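Local coordinates for protein argonaute 5 (Arabidopsis thaliana, PDB 4G0O), which probably recognises the 5' nucleotide of small guide RNAs through its MID domain, helping to sort them for gene regulation, at residues Leu76-Val81 and Gly102-Cys107; Ser13-Ser18 and Pro50-Ile55. All blocks are in the same frame, centred on the assembly; numbering follows the deposited sequence.

Contact 1 (Leu76-Val81 and Gly102-Cys107). With SO4 (sulfate ion), chain C.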
loop_
_atom_site.group_PDB
_atom_site.type_symbol
_atom_site.label_atom_id
_atom_site.label_comp_id
_atom_site.label_asym_id
_atom_site.label_seq_id
_atom_site.Cartn_x
_atom_site.Cartn_y
_atom_site.Cartn_z
ATOM N N LEU A 76 7.696 -8.001 -6.478
ATOM C CA LEU A 76 7.020 -6.977 -5.668
ATOM C C LEU A 76 7.259 -7.202 -4.183
ATOM O O LEU A 76 7.006 -8.289 -3.672
ATOM C CB LEU A 76 5.507 -7.008 -5.904
ATOM C CG LEU A 76 4.777 -5.855 -6.605
ATOM C CD1 LEU A 76 3.439 -5.559 -5.925
ATOM C CD2 LEU A 76 5.607 -4.581 -6.724
ATOM N N GLN A 77 7.741 -6.173 -3.498
ATOM C CA GLN A 77 7.963 -6.243 -2.064
ATOM C C GLN A 77 6.759 -5.695 -1.310
ATOM O O GLN A 77 6.613 -5.927 -0.112
ATOM C CB GLN A 77 9.232 -5.465 -1.693
ATOM C CG GLN A 77 10.524 -6.157 -2.142
ATOM C CD GLN A 77 11.772 -5.286 -1.980
ATOM O OE1 GLN A 77 11.752 -4.076 -2.230
ATOM N NE2 GLN A 77 12.869 -5.910 -1.584
ATOM N N LEU A 78 5.893 -4.967 -2.016
ATOM C CA LEU A 78 4.752 -4.299 -1.372
ATOM C C LEU A 78 3.724 -3.835 -2.399
ATOM O O LEU A 78 4.083 -3.245 -3.408
ATOM C CB LEU A 78 5.229 -3.082 -0.558
ATOM C CG LEU A 78 4.183 -2.271 0.217
ATOM C CD1 LEU A 78 3.638 -3.077 1.404
ATOM C CD2 LEU A 78 4.737 -0.925 0.692
ATOM N N LEU A 79 2.448 -4.099 -2.136
ATOM C CA LEU A 79 1.371 -3.570 -2.967
ATOM C C LEU A 79 0.541 -2.659 -2.111
ATOM O O LEU A 79 -0.002 -3.101 -1.091
ATOM C CB LEU A 79 0.444 -4.679 -3.456
ATOM C CG LEU A 79 -0.117 -4.546 -4.878
ATOM C CD1 LEU A 79 -1.448 -5.300 -5.038
ATOM C CD2 LEU A 79 -0.231 -3.099 -5.310
ATOM N N ILE A 80 0.422 -1.403 -2.510
ATOM C CA ILE A 80 -0.441 -0.503 -1.772
ATOM C C ILE A 80 -1.801 -0.614 -2.417
ATOM O O ILE A 80 -1.969 -0.271 -3.594
ATOM C CB ILE A 80 0.031 0.953 -1.830
ATOM C CG1 ILE A 80 1.383 1.120 -1.130
ATOM C CG2 ILE A 80 -1.001 1.876 -1.188
ATOM C CD1 ILE A 80 2.126 2.352 -1.599
ATOM N N VAL A 81 -2.777 -1.112 -1.665
ATOM C CA VAL A 81 -4.089 -1.318 -2.251
ATOM C C VAL A 81 -5.095 -0.270 -1.805
ATOM O O VAL A 81 -5.329 -0.100 -0.606
ATOM C CB VAL A 81 -4.641 -2.699 -1.919
ATOM C CG1 VAL A 81 -6.137 -2.763 -2.252
ATOM C CG2 VAL A 81 -3.870 -3.746 -2.678
ATOM N N GLY A 102 0.958 -14.649 -2.806
ATOM C CA GLY A 102 2.162 -14.367 -2.042
ATOM C C GLY A 102 2.638 -12.957 -2.302
ATOM O O GLY A 102 3.733 -12.729 -2.827
ATOM N N ILE A 103 1.800 -11.996 -1.947
ATOM C CA ILE A 103 2.185 -10.601 -2.068
ATOM C C ILE A 103 1.875 -9.815 -0.799
ATOM O O ILE A 103 0.748 -9.853 -0.266
ATOM C CB ILE A 103 1.577 -9.945 -3.319
ATOM C CG1 ILE A 103 1.633 -8.433 -3.218
ATOM C CG2 ILE A 103 0.153 -10.353 -3.516
ATOM C CD1 ILE A 103 1.158 -7.817 -4.483
ATOM N N VAL A 104 2.902 -9.138 -0.298
ATOM C CA VAL A 104 2.753 -8.315 0.881
ATOM C C VAL A 104 1.941 -7.097 0.488
ATOM O O VAL A 104 2.348 -6.323 -0.377
ATOM C CB VAL A 104 4.129 -7.891 1.447
ATOM C CG1 VAL A 104 3.957 -6.781 2.472
ATOM C CG2 VAL A 104 4.861 -9.106 2.058
ATOM N N SER A 105 0.782 -6.934 1.107
ATOM C CA SER A 105 -0.076 -5.810 0.764
ATOM C C SER A 105 -0.410 -4.913 1.957
ATOM O O SER A 105 -0.447 -5.358 3.103
ATOM C CB SER A 105 -1.366 -6.308 0.101
ATOM O OG SER A 105 -2.124 -7.089 1.007
ATOM N N GLN A 106 -0.664 -3.650 1.666
ATOM C CA GLN A 106 -1.231 -2.732 2.650
ATOM C C GLN A 106 -2.535 -2.148 2.094
ATOM O O GLN A 106 -2.534 -1.452 1.067
ATOM C CB GLN A 106 -0.254 -1.605 2.973
ATOM C CG GLN A 106 -0.834 -0.564 3.925
ATOM C CD GLN A 106 -1.188 -1.160 5.278
ATOM O OE1 GLN A 106 -0.398 -1.887 5.869
ATOM N NE2 GLN A 106 -2.385 -0.864 5.759
ATOM N N CYS A 107 -3.642 -2.453 2.765
ATOM C CA CYS A 107 -4.950 -2.020 2.313
ATOM C C CYS A 107 -5.410 -0.734 3.023
ATOM O O CYS A 107 -5.284 -0.593 4.248
ATOM C CB CYS A 107 -5.967 -3.151 2.482
ATOM S SG CYS A 107 -5.624 -4.645 1.501
HETATM S S SO4 C . -3.862 -3.903 7.277
HETATM O O1 SO4 C . -4.834 -2.820 7.467
HETATM O O2 SO4 C . -4.093 -4.515 5.941
HETATM O O3 SO4 C . -2.493 -3.378 7.419
HETATM O O4 SO4 C . -4.031 -4.910 8.335
HETATM O O HOH W 1 5.389 -9.265 -1.662
HETATM O O HOH W 2 5.662 -10.867 -4.549
#
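L79 opposite S105 opens a parallel pairing that continues through I80-Q106 and V81-C107; the axes of 78-81 and 105-107 come within 4.7 Å and their directions differ by 15°. L79 is held through both its backbone N and its backbone O: N donates to V104 O at 2.8 Å, and O receives Q106 N at 2.9 Å. V81 N then donates to Q106 O, completing the alternation expected of a parallel ladder.

I103 carries most of the apolar contact. With CG1 anti to the backbone N (chi1 163°) and the chain extended, its CD1 reaches L79 CB at 3.4 Å, tighter than usual, and also meets L76 CD1 at 3.5 Å; touching both leucines suits a long aliphatic residue. On the other face, L78 CD1 lies 3.9 Å from V104 CG1. Before the ladder begins, a water accepts from V104 N and donates to L76 O, bridging backbone groups that do not pair directly. The Q106 chain, bent at chi2 (62°), turns its end away from 76-81, and NE2 makes weak bonds to C107 O and to a sulfate, probably from the crystallisation liquor, which K131 NZ also binds.

This is the parallel pairing of a beta-alpha-beta unit in the Rossmann-like sheet of the MID domain. The connecting helix, 90-101, covers the I103, S105 and C107 face; K94 NZ bonds S105 OG there. Helix 118-131 lies against L78, V104 and Q106, while strand 7-18 flanks 78-81 along its other edge.

Contact 2 (Ser13-Ser18 and Pro50-Ile55)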
loop_
_atom_site.group_PDB
_atom_site.type_symbol
_atom_site.label_atom_id
_atom_site.label_comp_id
_atom_site.label_asym_id
_atom_site.label_seq_id
_atom_site.Cartn_x
_atom_site.Cartn_y
_atom_site.Cartn_z
ATOM N N SER A 13 10.816 -2.702 -4.710
ATOM C CA SER A 13 9.749 -3.106 -5.616
ATOM C C SER A 13 8.370 -2.896 -4.976
ATOM O O SER A 13 7.998 -3.587 -4.035
ATOM C CB SER A 13 9.940 -4.576 -6.005
ATOM O OG SER A 13 9.113 -4.930 -7.098
ATOM N N TRP A 14 7.623 -1.925 -5.479
ATOM C CA TRP A 14 6.316 -1.601 -4.915
ATOM C C TRP A 14 5.453 -0.979 -6.010
ATOM O O TRP A 14 5.973 -0.494 -7.011
ATOM C CB TRP A 14 6.447 -0.635 -3.720
ATOM C CG TRP A 14 6.873 0.742 -4.145
ATOM C CD1 TRP A 14 8.149 1.205 -4.274
ATOM C CD2 TRP A 14 6.015 1.827 -4.545
ATOM N NE1 TRP A 14 8.139 2.509 -4.723
ATOM C CE2 TRP A 14 6.842 2.908 -4.897
ATOM C CE3 TRP A 14 4.629 1.980 -4.633
ATOM C CZ2 TRP A 14 6.329 4.115 -5.334
ATOM C CZ3 TRP A 14 4.129 3.181 -5.063
ATOM C CH2 TRP A 14 4.974 4.235 -5.406
ATOM N N THR A 15 4.140 -1.017 -5.831
ATOM C CA THR A 15 3.237 -0.278 -6.707
ATOM C C THR A 15 1.881 -0.139 -6.040
ATOM O O THR A 15 1.682 -0.603 -4.916
ATOM C CB THR A 15 3.097 -0.913 -8.113
ATOM O OG1 THR A 15 2.380 -0.020 -8.972
ATOM C CG2 THR A 15 2.376 -2.249 -8.041
ATOM N N CYS A 16 0.954 0.503 -6.734
ATOM C CA CYS A 16 -0.330 0.840 -6.147
ATOM C C CYS A 16 -1.467 0.392 -7.044
ATOM O O CYS A 16 -1.402 0.557 -8.268
ATOM C CB CYS A 16 -0.412 2.340 -5.959
ATOM S SG CYS A 16 -1.992 2.934 -5.357
ATOM N N VAL A 17 -2.508 -0.166 -6.430
ATOM C CA VAL A 17 -3.728 -0.507 -7.150
ATOM C C VAL A 17 -4.899 0.153 -6.485
ATOM O O VAL A 17 -4.997 0.176 -5.251
ATOM C CB VAL A 17 -4.009 -2.013 -7.133
ATOM C CG1 VAL A 17 -5.047 -2.382 -8.185
ATOM C CG2 VAL A 17 -2.765 -2.743 -7.402
ATOM N N SER A 18 -5.806 0.665 -7.306
ATOM C CA SER A 18 -7.016 1.272 -6.790
ATOM C C SER A 18 -8.267 0.600 -7.333
ATOM O O SER A 18 -8.462 0.506 -8.546
ATOM C CB SER A 18 -7.045 2.761 -7.126
ATOM O OG SER A 18 -8.324 3.283 -6.844
ATOM N N PRO A 50 7.617 3.290 -8.838
ATOM C CA PRO A 50 7.001 1.989 -8.602
ATOM C C PRO A 50 7.561 0.991 -9.616
ATOM O O PRO A 50 8.053 1.414 -10.660
ATOM C CB PRO A 50 5.514 2.266 -8.853
ATOM C CG PRO A 50 5.519 3.305 -9.891
ATOM C CD PRO A 50 6.721 4.187 -9.586
ATOM N N ALA A 51 7.503 -0.302 -9.318
ATOM C CA ALA A 51 8.107 -1.295 -10.192
ATOM C C ALA A 51 7.300 -1.509 -11.484
ATOM O O ALA A 51 7.833 -1.957 -12.501
ATOM C CB ALA A 51 8.275 -2.596 -9.441
ATOM N N ILE A 52 6.008 -1.209 -11.431
ATOM C CA ILE A 52 5.163 -1.146 -12.625
ATOM C C ILE A 52 4.229 0.042 -12.412
ATOM O O ILE A 52 4.034 0.465 -11.269
ATOM C CB ILE A 52 4.339 -2.446 -12.845
ATOM C CG1 ILE A 52 3.479 -2.751 -11.619
ATOM C CG2 ILE A 52 5.248 -3.627 -13.203
ATOM C CD1 ILE A 52 2.420 -3.818 -11.863
ATOM N N PRO A 53 3.666 0.601 -13.498
ATOM C CA PRO A 53 2.798 1.779 -13.370
ATOM C C PRO A 53 1.595 1.514 -12.462
ATOM O O PRO A 53 1.160 0.373 -12.374
ATOM C CB PRO A 53 2.305 1.995 -14.809
ATOM C CG PRO A 53 3.367 1.402 -15.662
ATOM C CD PRO A 53 3.844 0.202 -14.909
ATOM N N PHE A 54 1.057 2.546 -11.818
ATOM C CA PHE A 54 -0.131 2.365 -10.991
ATOM C C PHE A 54 -1.284 1.867 -11.849
ATOM O O PHE A 54 -1.360 2.168 -13.043
ATOM C CB PHE A 54 -0.541 3.669 -10.297
ATOM C CG PHE A 54 0.360 4.070 -9.166
ATOM C CD1 PHE A 54 0.007 5.118 -8.325
ATOM C CD2 PHE A 54 1.568 3.406 -8.940
ATOM C CE1 PHE A 54 0.840 5.498 -7.273
ATOM C CE2 PHE A 54 2.402 3.781 -7.893
ATOM C CZ PHE A 54 2.034 4.830 -7.062
ATOM N N ILE A 55 -2.184 1.114 -11.232
ATOM C CA ILE A 55 -3.331 0.571 -11.928
ATOM C C ILE A 55 -4.615 1.030 -11.240
ATOM O O ILE A 55 -4.709 1.061 -10.012
ATOM C CB ILE A 55 -3.272 -0.977 -11.981
ATOM C CG1 ILE A 55 -2.446 -1.532 -10.819
ATOM C CG2 ILE A 55 -2.638 -1.451 -13.268
ATOM C CD1 ILE A 55 -0.913 -1.657 -11.090
#
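C16 packs its CB against the face of the F54 ring. That CB stands over the middle of the ring, 3.4 Å from its centroid and 2° off the normal, a CH-pi contact; C16 SG lies over the same ring farther out, as a sulfur-aromatic contact. A small side chain at C16 lets the ring settle this close to the strand. W14 meets the ring differently: the two aromatics touch rim to rim, CZ3 of W14 3.3 Å from CZ of F54, their planes 68° apart. P50 lies over a face of the indole, its CB 4.0 Å from the centroid of the six-membered ring, and the rigid proline suits a flat surface. Cutting F54 down to an alanine would probably open a gap beside W14 and strip C16 CB of its aromatic cover.

Among apolar contacts, V17 CG2 packs on I55 CG1, and T15 CG2 touches I52 CG1.

Polar contacts fasten the backbone of the loop. A51 N donates to W14 O, I55 N to C16 O at 3.1 Å, and S18 N to I55 O at 2.9 Å; the last two flank V17, which pairs with I55 as a parallel bridge. Between these and the A51 bond, the hydroxyl of T15 does the work: OG1, anti to the backbone N (chi1 -171°), donates to I52 O at 2.9 Å from above the carbonyl plane. A threonine thus offers a hydroxyl for the loop and a methyl for I52.

The loop leads from strand 45-46 into strand 55-56 of the MID-domain sheet, with C32 of helix 27-42 against C16 and F54. The chemistry implies a loop held to the edge of 13-18 by spaced hydrogen bonds, with aromatic and aliphatic side chains packed between them.

Contact 1 and contact 2 share one parallel sheet, in which strands 7-18 and 78-82 are neighbours. They meet directly where Q77 N approaches S13 O at 2.7 Å and I80 N approaches T15 O at 2.8 Å, both probable hydrogen bonds. Contact 1 is the more buried and lies nearer the centre of the chain; it relies on a regular backbone ladder with aliphatic side chains. Contact 2, only partly buried, joins a strand to an irregular loop, where a threonine hydroxyl and aromatic rings add to a single parallel bridge. Helix 62-72 touches both: L76 and L79 in the first, V17, I52 and I55 in the second.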